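PDB 4K0J: heavy metal cation tricomponent efflux pump ZneA(CzcA-like) from Cupriavidus metallidurans, which acts as a Zn(II)/proton antiporter of the resistance-nodulation-cell division superfamily, probably driving heavy metal cations out of the cell as part of a tricomponent efflux pump. Local coordinates for residues E136-T141 and V315-Y320; R147-L152 and N276-Q281; P162-V167 and A301-L306; A168-V173 and G282-L287. All coordinates share one frame; numbering follows the deposited sequence.

Interaction 1: residues E136-T141 and V315-Y320; sequences EIYRYT and VKVVPY
Tyr-320 lays its ring beneath the side chain of Arg-139, whose CB stands over one face, 3.8 Å from the ring centroid and 23° off the ring normal, a CH-pi contact. The ring is carried there by a chi1 of 65°, which sets CG between the backbone N and the carbonyl carbon. Beyond CB the arginine runs extended from CG to NE, and its guanidinium plane is tilted 38° from the ring. NH1 makes a weak hydrogen bond to Tyr-320 OH, which meets the guanidinium at its edge; the hydroxyl is also hydrogen-bonded to Gln-281 OE1. Thr-141 OG1 lies at the edge of the same ring, 4.0 Å from Tyr-320 CE2.

The backbones join as edge strand 316-319 and strand 135-143 of an antiparallel sheet with the 4-1-3-2 strand order of a ferredoxin-like beta-alpha-beta repeat, as in the porter subdomains of RND pumps. Thr-141 and Val-318 form a hydrogen-bonded pair, with Thr-141 N to Val-318 O at 2.9 Å and the nearly straight return bond from Val-318 N to Thr-141 O at 3.0 Å. Tyr-140 and Pro-319 make the next, non-hydrogen-bonded pair, after which Tyr-320 N donates to Arg-139 O.

From strand 135-143, Tyr-138 and Tyr-140 bring their rings against the 315-320 segment. Tyr-138 slants across the proline ring, CE2 lying 3.4 Å from Pro-319 CB, while its hydroxyl end passes beside CG and CD. Tyr-140 places CD1 3.3 Å from Val-317 CG2, and its hydroxyl bonds to Gln-156 of helix 149-164.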
loop_
_atom_site.group_PDB
_atom_site.type_symbol
_atom_site.label_atom_id
_atom_site.label_comp_id
_atom_site.label_asym_id
_atom_site.label_seq_id
_atom_site.Cartn_x
_atom_site.Cartn_y
_atom_site.Cartn_z
ATOM N N GLU C 136 23.349 -2.635 10.519
ATOM C CA GLU C 136 24.025 -3.473 11.505
ATOM C C GLU C 136 24.587 -2.631 12.654
ATOM O O GLU C 136 25.783 -2.339 12.703
ATOM C CB GLU C 136 25.129 -4.269 10.815
ATOM C CG GLU C 136 24.626 -5.106 9.648
ATOM C CD GLU C 136 25.711 -5.427 8.642
ATOM O OE1 GLU C 136 26.599 -4.572 8.421
ATOM O OE2 GLU C 136 25.672 -6.535 8.067
ATOM N N ILE C 137 23.719 -2.266 13.593
ATOM C CA ILE C 137 24.019 -1.164 14.501
ATOM C C ILE C 137 24.652 -1.551 15.831
ATOM O O ILE C 137 25.149 -0.688 16.554
ATOM C CB ILE C 137 22.765 -0.315 14.774
ATOM C CG1 ILE C 137 21.626 -1.194 15.291
ATOM C CG2 ILE C 137 22.331 0.424 13.515
ATOM C CD1 ILE C 137 20.364 -0.409 15.600
ATOM N N TYR C 138 24.649 -2.837 16.158
ATOM C CA TYR C 138 25.156 -3.266 17.456
ATOM C C TYR C 138 25.758 -4.663 17.398
ATOM O O TYR C 138 25.053 -5.662 17.540
ATOM C CB TYR C 138 24.036 -3.207 18.490
ATOM C CG TYR C 138 24.451 -3.535 19.908
ATOM C CD1 TYR C 138 24.232 -4.798 20.441
ATOM C CD2 TYR C 138 25.036 -2.576 20.722
ATOM C CE1 TYR C 138 24.596 -5.101 21.741
ATOM C CE2 TYR C 138 25.399 -2.868 22.024
ATOM C CZ TYR C 138 25.178 -4.133 22.528
ATOM O OH TYR C 138 25.540 -4.425 23.825
ATOM N N ARG C 139 27.067 -4.725 17.182
ATOM C CA ARG C 139 27.786 -5.995 17.143
ATOM C C ARG C 139 28.269 -6.369 18.532
ATOM O O ARG C 139 28.761 -5.519 19.269
ATOM C CB ARG C 139 28.963 -5.907 16.174
ATOM C CG ARG C 139 28.533 -5.856 14.723
ATOM C CD ARG C 139 29.701 -5.631 13.791
ATOM N NE ARG C 139 29.279 -5.706 12.397
ATOM C CZ ARG C 139 29.266 -6.828 11.684
ATOM N NH1 ARG C 139 29.660 -7.968 12.241
ATOM N NH2 ARG C 139 28.862 -6.810 10.417
ATOM N N TYR C 140 28.113 -7.636 18.900
ATOM C CA TYR C 140 28.446 -8.064 20.253
ATOM C C TYR C 140 28.913 -9.507 20.283
ATOM O O TYR C 140 28.793 -10.233 19.300
ATOM C CB TYR C 140 27.242 -7.908 21.189
ATOM C CG TYR C 140 26.191 -8.973 20.988
ATOM C CD1 TYR C 140 26.189 -10.134 21.751
ATOM C CD2 TYR C 140 25.215 -8.828 20.023
ATOM C CE1 TYR C 140 25.240 -11.116 21.567
ATOM C CE2 TYR C 140 24.256 -9.805 19.831
ATOM C CZ TYR C 140 24.277 -10.947 20.603
ATOM O OH TYR C 140 23.325 -11.919 20.403
ATOM N N THR C 141 29.418 -9.916 21.440
ATOM C CA THR C 141 29.873 -11.278 21.654
ATOM C C THR C 141 29.527 -11.683 23.077
ATOM O O THR C 141 29.573 -10.858 23.997
ATOM C CB THR C 141 31.392 -11.402 21.406
ATOM O OG1 THR C 141 31.666 -11.140 20.025
ATOM C CG2 THR C 141 31.890 -12.787 21.739
ATOM N N VAL C 315 28.489 -14.488 32.346
ATOM C CA VAL C 315 28.138 -14.554 30.943
ATOM C C VAL C 315 27.600 -13.175 30.631
ATOM O O VAL C 315 26.513 -12.799 31.075
ATOM C CB VAL C 315 27.088 -15.640 30.639
ATOM C CG1 VAL C 315 26.408 -15.372 29.305
ATOM C CG2 VAL C 315 27.732 -17.010 30.640
ATOM N N LYS C 316 28.392 -12.401 29.904
ATOM C CA LYS C 316 28.024 -11.026 29.628
ATOM C C LYS C 316 28.004 -10.770 28.130
ATOM O O LYS C 316 28.943 -11.132 27.417
ATOM C CB LYS C 316 28.991 -10.065 30.326
ATOM C CG LYS C 316 28.963 -10.139 31.848
ATOM C CD LYS C 316 27.601 -9.730 32.398
ATOM C CE LYS C 316 27.560 -9.763 33.921
ATOM N NZ LYS C 316 27.623 -11.148 34.469
ATOM N N VAL C 317 26.919 -10.173 27.649
ATOM C CA VAL C 317 26.868 -9.723 26.267
ATOM C C VAL C 317 27.627 -8.414 26.188
ATOM O O VAL C 317 27.250 -7.424 26.819
ATOM C CB VAL C 317 25.420 -9.549 25.750
ATOM C CG1 VAL C 317 24.511 -9.062 26.851
ATOM C CG2 VAL C 317 25.388 -8.581 24.591
ATOM N N VAL C 318 28.723 -8.414 25.443
ATOM C CA VAL C 318 29.541 -7.214 25.352
ATOM C C VAL C 318 29.716 -6.804 23.905
ATOM O O VAL C 318 30.097 -7.617 23.068
ATOM C CB VAL C 318 30.909 -7.408 26.014
ATOM C CG1 VAL C 318 31.375 -8.813 25.818
ATOM C CG2 VAL C 318 31.923 -6.422 25.443
ATOM N N PRO C 319 29.412 -5.537 23.604
ATOM C CA PRO C 319 29.501 -5.016 22.238
ATOM C C PRO C 319 30.926 -4.646 21.834
ATOM O O PRO C 319 31.760 -4.375 22.693
ATOM C CB PRO C 319 28.635 -3.758 22.298
ATOM C CG PRO C 319 28.717 -3.310 23.720
ATOM C CD PRO C 319 28.832 -4.559 24.543
ATOM N N TYR C 320 31.195 -4.642 20.533
ATOM C CA TYR C 320 32.470 -4.160 20.021
ATOM C C TYR C 320 32.241 -3.105 18.946
ATOM O O TYR C 320 33.111 -2.276 18.678
ATOM C CB TYR C 320 33.373 -5.308 19.532
ATOM C CG TYR C 320 32.875 -6.102 18.346
ATOM C CD1 TYR C 320 33.015 -5.620 17.052
ATOM C CD2 TYR C 320 32.307 -7.360 18.518
ATOM C CE1 TYR C 320 32.577 -6.354 15.960
ATOM C CE2 TYR C 320 31.867 -8.103 17.431
ATOM C CZ TYR C 320 32.007 -7.593 16.155
ATOM O OH TYR C 320 31.574 -8.318 15.071
#

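Interaction 2: residues R147-L152 and N276-Q281; sequences RDLREL and NPDTIQ
Leu-149, in the first turn of helix 149-164, splits its two methyls between separate parts of the 276-281 segment. With CG anti to the backbone N (chi1 -163°), the side chain reaches straight across. Its CD2 sits 3.4 Å from Asp-278 CG and almost as near to both carboxylate oxygens, the two side chains crossing at about a right angle. The other methyl, CD1, rests against backbone, 3.6 Å from Thr-279 CA. It also meets Ile-280 CG2 at 4.1 Å. That same CG2 touches Leu-152 CB one helical turn on, so Ile-280 bridges two leucines on one side of the helix.

No hydrogen bond crosses the contact, and the polar groups find partners within their own segment or outside the contact. Asp-148 is the N-cap of the helix, accepting a weak bond from Glu-151 N. Asn-276 OD1 accepts from Asp-278 N at 3.0 Å in an Asx turn, while the Asp-278 carboxylate forms a salt bridge with Arg-267.

The helix thereby packs on the start of strand 280-287: Ile-280 continues onto Ser-153 and Gln-156, Leu-152 leans on Val-315, and Thr-279 is hydrogen-bonded through its backbone to Leu-271 of strand 269-272.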
loop_
_atom_site.group_PDB
_atom_site.type_symbol
_atom_site.label_atom_id
_atom_site.label_comp_id
_atom_site.label_asym_id
_atom_site.label_seq_id
_atom_site.Cartn_x
_atom_site.Cartn_y
_atom_site.Cartn_z
ATOM N N ARG C 147 32.320 -20.729 30.994
ATOM C CA ARG C 147 31.315 -21.392 30.170
ATOM C C ARG C 147 31.846 -21.836 28.812
ATOM O O ARG C 147 32.706 -21.175 28.223
ATOM C CB ARG C 147 30.099 -20.498 29.990
ATOM C CG ARG C 147 28.806 -21.276 29.934
ATOM C CD ARG C 147 27.668 -20.516 30.588
ATOM N NE ARG C 147 27.976 -20.135 31.964
ATOM C CZ ARG C 147 27.736 -20.904 33.019
ATOM N NH1 ARG C 147 27.185 -22.099 32.854
ATOM N NH2 ARG C 147 28.045 -20.478 34.238
ATOM N N ASP C 148 31.322 -22.956 28.320
ATOM C CA ASP C 148 31.814 -23.548 27.081
ATOM C C ASP C 148 30.981 -23.127 25.884
ATOM O O ASP C 148 29.794 -22.843 26.016
ATOM C CB ASP C 148 31.836 -25.066 27.197
ATOM C CG ASP C 148 30.522 -25.627 27.685
ATOM O OD1 ASP C 148 30.261 -25.542 28.904
ATOM O OD2 ASP C 148 29.754 -26.151 26.849
ATOM N N LEU C 149 31.614 -23.110 24.714
ATOM C CA LEU C 149 31.012 -22.577 23.496
ATOM C C LEU C 149 29.632 -23.149 23.148
ATOM O O LEU C 149 28.820 -22.471 22.520
ATOM C CB LEU C 149 31.970 -22.750 22.316
ATOM C CG LEU C 149 31.657 -21.893 21.090
ATOM C CD1 LEU C 149 31.702 -20.423 21.460
ATOM C CD2 LEU C 149 32.607 -22.194 19.953
ATOM N N ARG C 150 29.360 -24.386 23.551
ATOM C CA ARG C 150 28.044 -24.966 23.315
ATOM C C ARG C 150 27.015 -24.288 24.222
ATOM O O ARG C 150 25.930 -23.906 23.771
ATOM C CB ARG C 150 28.060 -26.489 23.515
ATOM C CG ARG C 150 26.714 -27.183 23.252
ATOM C CD ARG C 150 25.918 -27.430 24.548
ATOM N NE ARG C 150 24.601 -28.022 24.307
ATOM C CZ ARG C 150 23.789 -28.461 25.269
ATOM N NH1 ARG C 150 24.166 -28.379 26.539
ATOM N NH2 ARG C 150 22.605 -28.986 24.968
ATOM N N GLU C 151 27.367 -24.128 25.496
ATOM C CA GLU C 151 26.497 -23.444 26.453
ATOM C C GLU C 151 26.231 -22.006 26.030
ATOM O O GLU C 151 25.098 -21.529 26.091
ATOM C CB GLU C 151 27.087 -23.483 27.862
ATOM C CG GLU C 151 27.082 -24.868 28.483
ATOM C CD GLU C 151 27.224 -24.837 29.995
ATOM O OE1 GLU C 151 26.314 -25.339 30.690
ATOM O OE2 GLU C 151 28.246 -24.319 30.490
ATOM N N LEU C 152 27.279 -21.326 25.581
ATOM C CA LEU C 152 27.139 -19.975 25.055
ATOM C C LEU C 152 26.292 -19.956 23.791
ATOM O O LEU C 152 25.603 -18.976 23.510
ATOM C CB LEU C 152 28.506 -19.360 24.781
ATOM C CG LEU C 152 29.360 -19.201 26.034
ATOM C CD1 LEU C 152 30.573 -18.333 25.743
ATOM C CD2 LEU C 152 28.524 -18.626 27.168
ATOM N N ASN C 276 41.057 -15.123 21.235
ATOM C CA ASN C 276 39.996 -16.126 21.201
ATOM C C ASN C 276 39.698 -16.561 19.763
ATOM O O ASN C 276 39.227 -15.760 18.949
ATOM C CB ASN C 276 38.724 -15.584 21.867
ATOM C CG ASN C 276 37.674 -16.660 22.109
ATOM O OD1 ASN C 276 37.689 -17.724 21.488
ATOM N ND2 ASN C 276 36.750 -16.379 23.017
ATOM N N PRO C 277 39.972 -17.837 19.449
ATOM C CA PRO C 277 39.770 -18.359 18.097
ATOM C C PRO C 277 38.331 -18.795 17.854
ATOM O O PRO C 277 37.872 -18.754 16.715
ATOM C CB PRO C 277 40.692 -19.588 18.055
ATOM C CG PRO C 277 41.491 -19.555 19.332
ATOM C CD PRO C 277 40.641 -18.820 20.309
ATOM N N ASP C 278 37.626 -19.200 18.907
ATOM C CA ASP C 278 36.297 -19.781 18.741
ATOM C C ASP C 278 35.254 -19.238 19.716
ATOM O O ASP C 278 35.015 -19.833 20.764
ATOM C CB ASP C 278 36.374 -21.299 18.902
ATOM C CG ASP C 278 35.401 -22.028 18.009
ATOM O OD1 ASP C 278 34.642 -21.351 17.285
ATOM O OD2 ASP C 278 35.394 -23.275 18.036
ATOM N N THR C 279 34.621 -18.122 19.369
ATOM C CA THR C 279 33.501 -17.628 20.164
ATOM C C THR C 279 32.217 -17.455 19.331
ATOM O O THR C 279 32.052 -18.101 18.297
ATOM C CB THR C 279 33.866 -16.347 20.953
ATOM O OG1 THR C 279 32.736 -15.918 21.722
ATOM C CG2 THR C 279 34.315 -15.234 20.018
ATOM N N ILE C 280 31.305 -16.602 19.786
ATOM C CA ILE C 280 30.011 -16.457 19.121
ATOM C C ILE C 280 29.466 -15.033 19.191
ATOM O O ILE C 280 29.507 -14.398 20.236
ATOM C CB ILE C 280 28.989 -17.443 19.706
ATOM C CG1 ILE C 280 27.600 -17.211 19.112
ATOM C CG2 ILE C 280 28.962 -17.342 21.227
ATOM C CD1 ILE C 280 26.618 -18.308 19.450
ATOM N N GLN C 281 28.957 -14.534 18.072
ATOM C CA GLN C 281 28.555 -13.137 17.988
ATOM C C GLN C 281 27.175 -12.929 17.379
ATOM O O GLN C 281 26.632 -13.805 16.698
ATOM C CB GLN C 281 29.545 -12.360 17.135
ATOM C CG GLN C 281 29.280 -12.526 15.660
ATOM C CD GLN C 281 29.812 -11.379 14.849
ATOM O OE1 GLN C 281 30.657 -10.615 15.312
ATOM N NE2 GLN C 281 29.313 -11.244 13.627
#

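Interaction 3: residues P162-V167 and A301-L306; sequences PRLKQV and AAVRDL
The end of helix 149-164 draws up to helix 292-310 with Leu-164 CA and Ala-302 CA 6.0 Å apart, next to a type I turn from Leu-164 to Val-167. The small Ala-302 lets the larger side chains close round it. Leu-164 CD2 meets its CB at 3.6 Å, and Val-167 CG2 approaches the same methyl at 3.5 Å. Leu-164 CD2 also touches Val-303 CG2.

Arg-163 acts as the knob, entering a hole formed by Ala-301, Ala-302, Asp-305 and Leu-306 in knobs-into-holes fashion. A bend at chi2 (62°) folds its chain over the neighbouring helix and lays one guanidinium face on Ala-302, whose CB lies 3.4 Å from Arg-163 NH1. On the way, Arg-163 CG passes 3.8 Å from Leu-306 CD2, the two side chains sliding by each other in opposite directions.

At the guanidinium edge, NE donates to Asp-305 OD2 at 3.1 Å with an angle of 168°. The oxygen lies in the guanidinium plane and receives the bond on its anti side, although the carboxylate plane is turned 60° from that of the guanidinium. Asp-305 OD1 takes a hydrogen bond from Asn-309 ND2, one turn further along the helix.

Both helices lie on the same sheet, Leu-164 touching Tyr-140 and Val-303 touching Tyr-138. The chemistry is thus divided: aliphatic groups pack between the two helices on the side that faces the sheet, while a salt bridge, its carboxylate also held by Asn-309, joins the other side and probably helps to orient the guanidinium over Ala-302.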
loop_
_atom_site.group_PDB
_atom_site.type_symbol
_atom_site.label_atom_id
_atom_site.label_comp_id
_atom_site.label_asym_id
_atom_site.label_seq_id
_atom_site.Cartn_x
_atom_site.Cartn_y
_atom_site.Cartn_z
ATOM N N PRO C 162 16.261 -14.242 21.137
ATOM C CA PRO C 162 14.816 -14.073 21.343
ATOM C C PRO C 162 14.466 -12.787 22.091
ATOM O O PRO C 162 13.372 -12.252 21.910
ATOM C CB PRO C 162 14.440 -15.293 22.188
ATOM C CG PRO C 162 15.453 -16.317 21.839
ATOM C CD PRO C 162 16.726 -15.564 21.604
ATOM N N ARG C 163 15.392 -12.287 22.902
ATOM C CA ARG C 163 15.147 -11.076 23.667
ATOM C C ARG C 163 15.327 -9.834 22.804
ATOM O O ARG C 163 14.434 -8.994 22.715
ATOM C CB ARG C 163 16.064 -11.022 24.891
ATOM C CG ARG C 163 15.950 -9.747 25.717
ATOM C CD ARG C 163 14.554 -9.570 26.305
ATOM N NE ARG C 163 14.443 -8.344 27.095
ATOM C CZ ARG C 163 14.160 -7.148 26.589
ATOM N NH1 ARG C 163 13.955 -7.009 25.286
ATOM N NH2 ARG C 163 14.085 -6.089 27.382
ATOM N N LEU C 164 16.485 -9.723 22.165
ATOM C CA LEU C 164 16.776 -8.572 21.327
ATOM C C LEU C 164 15.798 -8.463 20.165
ATOM O O LEU C 164 15.598 -7.383 19.618
ATOM C CB LEU C 164 18.208 -8.643 20.807
ATOM C CG LEU C 164 19.293 -8.520 21.875
ATOM C CD1 LEU C 164 20.627 -8.916 21.285
ATOM C CD2 LEU C 164 19.356 -7.107 22.411
ATOM N N LYS C 165 15.179 -9.579 19.798
ATOM C CA LYS C 165 14.161 -9.584 18.750
ATOM C C LYS C 165 12.897 -8.838 19.183
ATOM O O LYS C 165 12.034 -8.536 18.361
ATOM C CB LYS C 165 13.798 -11.017 18.347
ATOM C CG LYS C 165 14.824 -11.734 17.473
ATOM C CD LYS C 165 14.436 -11.694 16.006
ATOM C CE LYS C 165 13.145 -12.455 15.748
ATOM N NZ LYS C 165 12.680 -12.327 14.335
ATOM N N GLN C 166 12.783 -8.544 20.473
ATOM C CA GLN C 166 11.619 -7.823 20.974
ATOM C C GLN C 166 11.781 -6.310 20.884
ATOM O O GLN C 166 10.799 -5.572 20.983
ATOM C CB GLN C 166 11.331 -8.192 22.422
ATOM C CG GLN C 166 11.194 -9.663 22.675
ATOM C CD GLN C 166 10.692 -9.933 24.067
ATOM O OE1 GLN C 166 9.656 -9.406 24.476
ATOM N NE2 GLN C 166 11.427 -10.743 24.814
ATOM N N VAL C 167 13.014 -5.847 20.718
ATOM C CA VAL C 167 13.260 -4.417 20.620
ATOM C C VAL C 167 12.636 -3.872 19.348
ATOM O O VAL C 167 13.044 -4.233 18.247
ATOM C CB VAL C 167 14.763 -4.083 20.620
ATOM C CG1 VAL C 167 14.968 -2.580 20.532
ATOM C CG2 VAL C 167 15.425 -4.634 21.860
ATOM N N ALA C 301 18.295 -1.167 26.587
ATOM C CA ALA C 301 17.405 -1.710 27.607
ATOM C C ALA C 301 17.442 -3.235 27.601
ATOM O O ALA C 301 17.600 -3.866 28.651
ATOM C CB ALA C 301 15.988 -1.215 27.386
ATOM N N ALA C 302 17.308 -3.819 26.411
ATOM C CA ALA C 302 17.305 -5.272 26.256
ATOM C C ALA C 302 18.601 -5.915 26.747
ATOM O O ALA C 302 18.579 -6.799 27.603
ATOM C CB ALA C 302 17.050 -5.639 24.820
ATOM N N VAL C 303 19.719 -5.470 26.187
ATOM C CA VAL C 303 21.043 -5.934 26.579
ATOM C C VAL C 303 21.251 -5.849 28.088
ATOM O O VAL C 303 21.674 -6.829 28.726
ATOM C CB VAL C 303 22.128 -5.100 25.890
ATOM C CG1 VAL C 303 23.503 -5.445 26.446
ATOM C CG2 VAL C 303 22.081 -5.315 24.394
ATOM N N ARG C 304 20.944 -4.679 28.653
ATOM C CA ARG C 304 21.046 -4.464 30.095
ATOM C C ARG C 304 20.248 -5.516 30.854
ATOM O O ARG C 304 20.777 -6.164 31.753
ATOM C CB ARG C 304 20.551 -3.071 30.475
ATOM C CG ARG C 304 21.504 -2.288 31.360
ATOM C CD ARG C 304 20.825 -1.056 31.958
ATOM N NE ARG C 304 19.948 -0.381 31.002
ATOM C CZ ARG C 304 20.349 0.548 30.139
ATOM N NH1 ARG C 304 21.618 0.920 30.106
ATOM N NH2 ARG C 304 19.482 1.102 29.303
ATOM N N ASP C 305 18.983 -5.683 30.470
ATOM C CA ASP C 305 18.102 -6.702 31.049
ATOM C C ASP C 305 18.709 -8.103 30.978
ATOM O O ASP C 305 18.559 -8.905 31.904
ATOM C CB ASP C 305 16.749 -6.689 30.330
ATOM C CG ASP C 305 15.772 -7.706 30.891
ATOM O OD1 ASP C 305 15.903 -8.081 32.076
ATOM O OD2 ASP C 305 14.861 -8.117 30.143
ATOM N N LEU C 306 19.389 -8.390 29.876
ATOM C CA LEU C 306 20.021 -9.685 29.702
ATOM C C LEU C 306 21.146 -9.885 30.703
ATOM O O LEU C 306 21.222 -10.924 31.356
ATOM C CB LEU C 306 20.543 -9.853 28.274
ATOM C CG LEU C 306 19.490 -10.205 27.225
ATOM C CD1 LEU C 306 20.126 -10.306 25.858
ATOM C CD2 LEU C 306 18.794 -11.505 27.580
#

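Interaction 4: residues A168-V173 and G282-L287; sequences AGVVDV and GITLLL
Ile-283 meets the opposing strand through its carbonyl O, which lies 3.4 Å from Val-173 CA in a CA-H...O contact; its side chain leads off toward Glu-136 and Arg-139 of strand 135-143. Thr-284 follows, in a non-hydrogen-bonded pair with Val-173. Its chi1 of -54° sends OG1 to the carbonyl O of Tyr-138 and leaves CG2 to touch both methyls of Val-170, 3.9 Å from CG1.

Leu-285 is gripped through both of its backbone polar groups. Its N donates to Asp-172 O at 2.9 Å, and its O accepts from Val-171 N at 3.1 Å, so two successive residues of strand 170-177 face a single residue of strand 280-287, a beta bulge. Val-171 has helix-like backbone angles, in keeping with this. Its CG1 meets Leu-285 CB at 3.9 Å.

Leu-286 turns its side chain from the partner strand to Pro-292 and Val-295 of helix 292-310. Leu-287 N then donates to Gly-169 O at 2.9 Å. Gly-169 adopts a positive phi of 108°, at the turn that brings the chain into the strand. The side chain of Leu-287 crosses that of Val-171 at about a right angle, CB to CB at 3.8 Å, and also packs on Pro-77 of the second subunit.

Three backbone bonds therefore hold strand 170-177 and the glycine leading into it at the flank of an antiparallel sheet with the beta-alpha-beta make-up of an RND porter subdomain. Aliphatic contacts fill in on both faces, so directional hydrogen bonding fixes the register while the side chains serve neighbouring helix, strand and subunit.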
loop_
_atom_site.group_PDB
_atom_site.type_symbol
_atom_site.label_atom_id
_atom_site.label_comp_id
_atom_site.label_asym_id
_atom_site.label_seq_id
_atom_site.Cartn_x
_atom_site.Cartn_y
_atom_site.Cartn_z
ATOM N N ALA C 168 11.640 -3.008 19.510
ATOM C CA ALA C 168 10.949 -2.413 18.377
ATOM C C ALA C 168 11.929 -1.649 17.503
ATOM O O ALA C 168 12.649 -0.768 17.980
ATOM C CB ALA C 168 9.842 -1.499 18.855
ATOM N N GLY C 169 11.953 -2.001 16.220
ATOM C CA GLY C 169 12.864 -1.396 15.268
ATOM C C GLY C 169 13.960 -2.363 14.875
ATOM O O GLY C 169 14.764 -2.079 13.995
ATOM N N VAL C 170 13.995 -3.508 15.547
ATOM C CA VAL C 170 14.968 -4.547 15.238
ATOM C C VAL C 170 14.321 -5.604 14.364
ATOM O O VAL C 170 13.513 -6.402 14.836
ATOM C CB VAL C 170 15.520 -5.226 16.506
ATOM C CG1 VAL C 170 16.485 -6.347 16.132
ATOM C CG2 VAL C 170 16.209 -4.215 17.386
ATOM N N VAL C 171 14.679 -5.609 13.088
ATOM C CA VAL C 171 14.042 -6.516 12.150
ATOM C C VAL C 171 14.521 -7.955 12.351
ATOM O O VAL C 171 13.721 -8.885 12.314
ATOM C CB VAL C 171 14.195 -6.035 10.683
ATOM C CG1 VAL C 171 15.662 -6.028 10.252
ATOM C CG2 VAL C 171 13.351 -6.883 9.759
ATOM N N ASP C 172 15.816 -8.132 12.592
ATOM C CA ASP C 172 16.352 -9.450 12.919
ATOM C C ASP C 172 17.748 -9.376 13.529
ATOM O O ASP C 172 18.399 -8.328 13.497
ATOM C CB ASP C 172 16.365 -10.365 11.690
ATOM C CG ASP C 172 16.487 -11.838 12.060
ATOM O OD1 ASP C 172 16.176 -12.176 13.224
ATOM O OD2 ASP C 172 16.889 -12.653 11.198
ATOM N N VAL C 173 18.183 -10.499 14.096
ATOM C CA VAL C 173 19.509 -10.636 14.676
ATOM C C VAL C 173 20.252 -11.753 13.958
ATOM O O VAL C 173 19.711 -12.841 13.757
ATOM C CB VAL C 173 19.434 -10.989 16.164
ATOM C CG1 VAL C 173 20.657 -10.455 16.888
ATOM C CG2 VAL C 173 18.175 -10.423 16.771
ATOM N N GLY C 282 26.628 -11.739 17.606
ATOM C CA GLY C 282 25.360 -11.361 17.015
ATOM C C GLY C 282 25.419 -10.007 16.331
ATOM O O GLY C 282 26.207 -9.140 16.706
ATOM N N ILE C 283 24.572 -9.835 15.322
ATOM C CA ILE C 283 24.499 -8.599 14.555
ATOM C C ILE C 283 23.064 -8.061 14.582
ATOM O O ILE C 283 22.151 -8.652 13.988
ATOM C CB ILE C 283 24.925 -8.834 13.094
ATOM C CG1 ILE C 283 26.182 -9.705 13.034
ATOM C CG2 ILE C 283 25.147 -7.515 12.383
ATOM C CD1 ILE C 283 26.641 -10.047 11.627
ATOM N N THR C 284 22.869 -6.948 15.286
ATOM C CA THR C 284 21.546 -6.352 15.421
ATOM C C THR C 284 21.208 -5.545 14.184
ATOM O O THR C 284 21.854 -4.535 13.891
ATOM C CB THR C 284 21.468 -5.441 16.646
ATOM O OG1 THR C 284 21.893 -6.170 17.805
ATOM C CG2 THR C 284 20.039 -4.939 16.844
ATOM N N LEU C 285 20.189 -5.995 13.461
ATOM C CA LEU C 285 19.859 -5.404 12.175
ATOM C C LEU C 285 18.765 -4.361 12.294
ATOM O O LEU C 285 17.605 -4.687 12.555
ATOM C CB LEU C 285 19.445 -6.486 11.182
ATOM C CG LEU C 285 20.451 -7.633 11.076
ATOM C CD1 LEU C 285 20.039 -8.635 10.008
ATOM C CD2 LEU C 285 21.832 -7.081 10.796
ATOM N N LEU C 286 19.152 -3.104 12.099
ATOM C CA LEU C 286 18.219 -1.994 12.110
ATOM C C LEU C 286 17.195 -2.166 10.998
ATOM O O LEU C 286 17.559 -2.239 9.821
ATOM C CB LEU C 286 18.967 -0.670 11.929
ATOM C CG LEU C 286 18.115 0.599 11.978
ATOM C CD1 LEU C 286 17.761 0.959 13.415
ATOM C CD2 LEU C 286 18.826 1.744 11.284
ATOM N N LEU C 287 15.923 -2.249 11.387
ATOM C CA LEU C 287 14.811 -2.282 10.443
ATOM C C LEU C 287 14.884 -1.063 9.549
ATOM O O LEU C 287 15.223 0.026 10.004
ATOM C CB LEU C 287 13.471 -2.300 11.187
ATOM C CG LEU C 287 12.217 -2.011 10.356
ATOM C CD1 LEU C 287 11.977 -3.117 9.334
ATOM C CD2 LEU C 287 11.001 -1.812 11.231
#

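In the fold
From the N terminus, strand 135-143 leads into helix 149-164 and strand 170-177; the chain returns through strand 280-287, helix 292-310 and strand 316-319. Two beta-alpha-beta units thus share one antiparallel sheet, an arrangement matching a porter subdomain of RND pumps. Interaction 1 closes the longest loop, tying strand 135-143 to strand 316-319, and encloses the other three. Interaction 3 joins the two helices, and within its span interaction 4 pairs strands 170-177 and 280-287. Interaction 2, from helix start to the entry of strand 280-287, crosses both 3 and 4. Backbone bonds Ile-137 to Thr-284 and Tyr-140 to Gly-282 connect interactions 1 and 4 across the sheet.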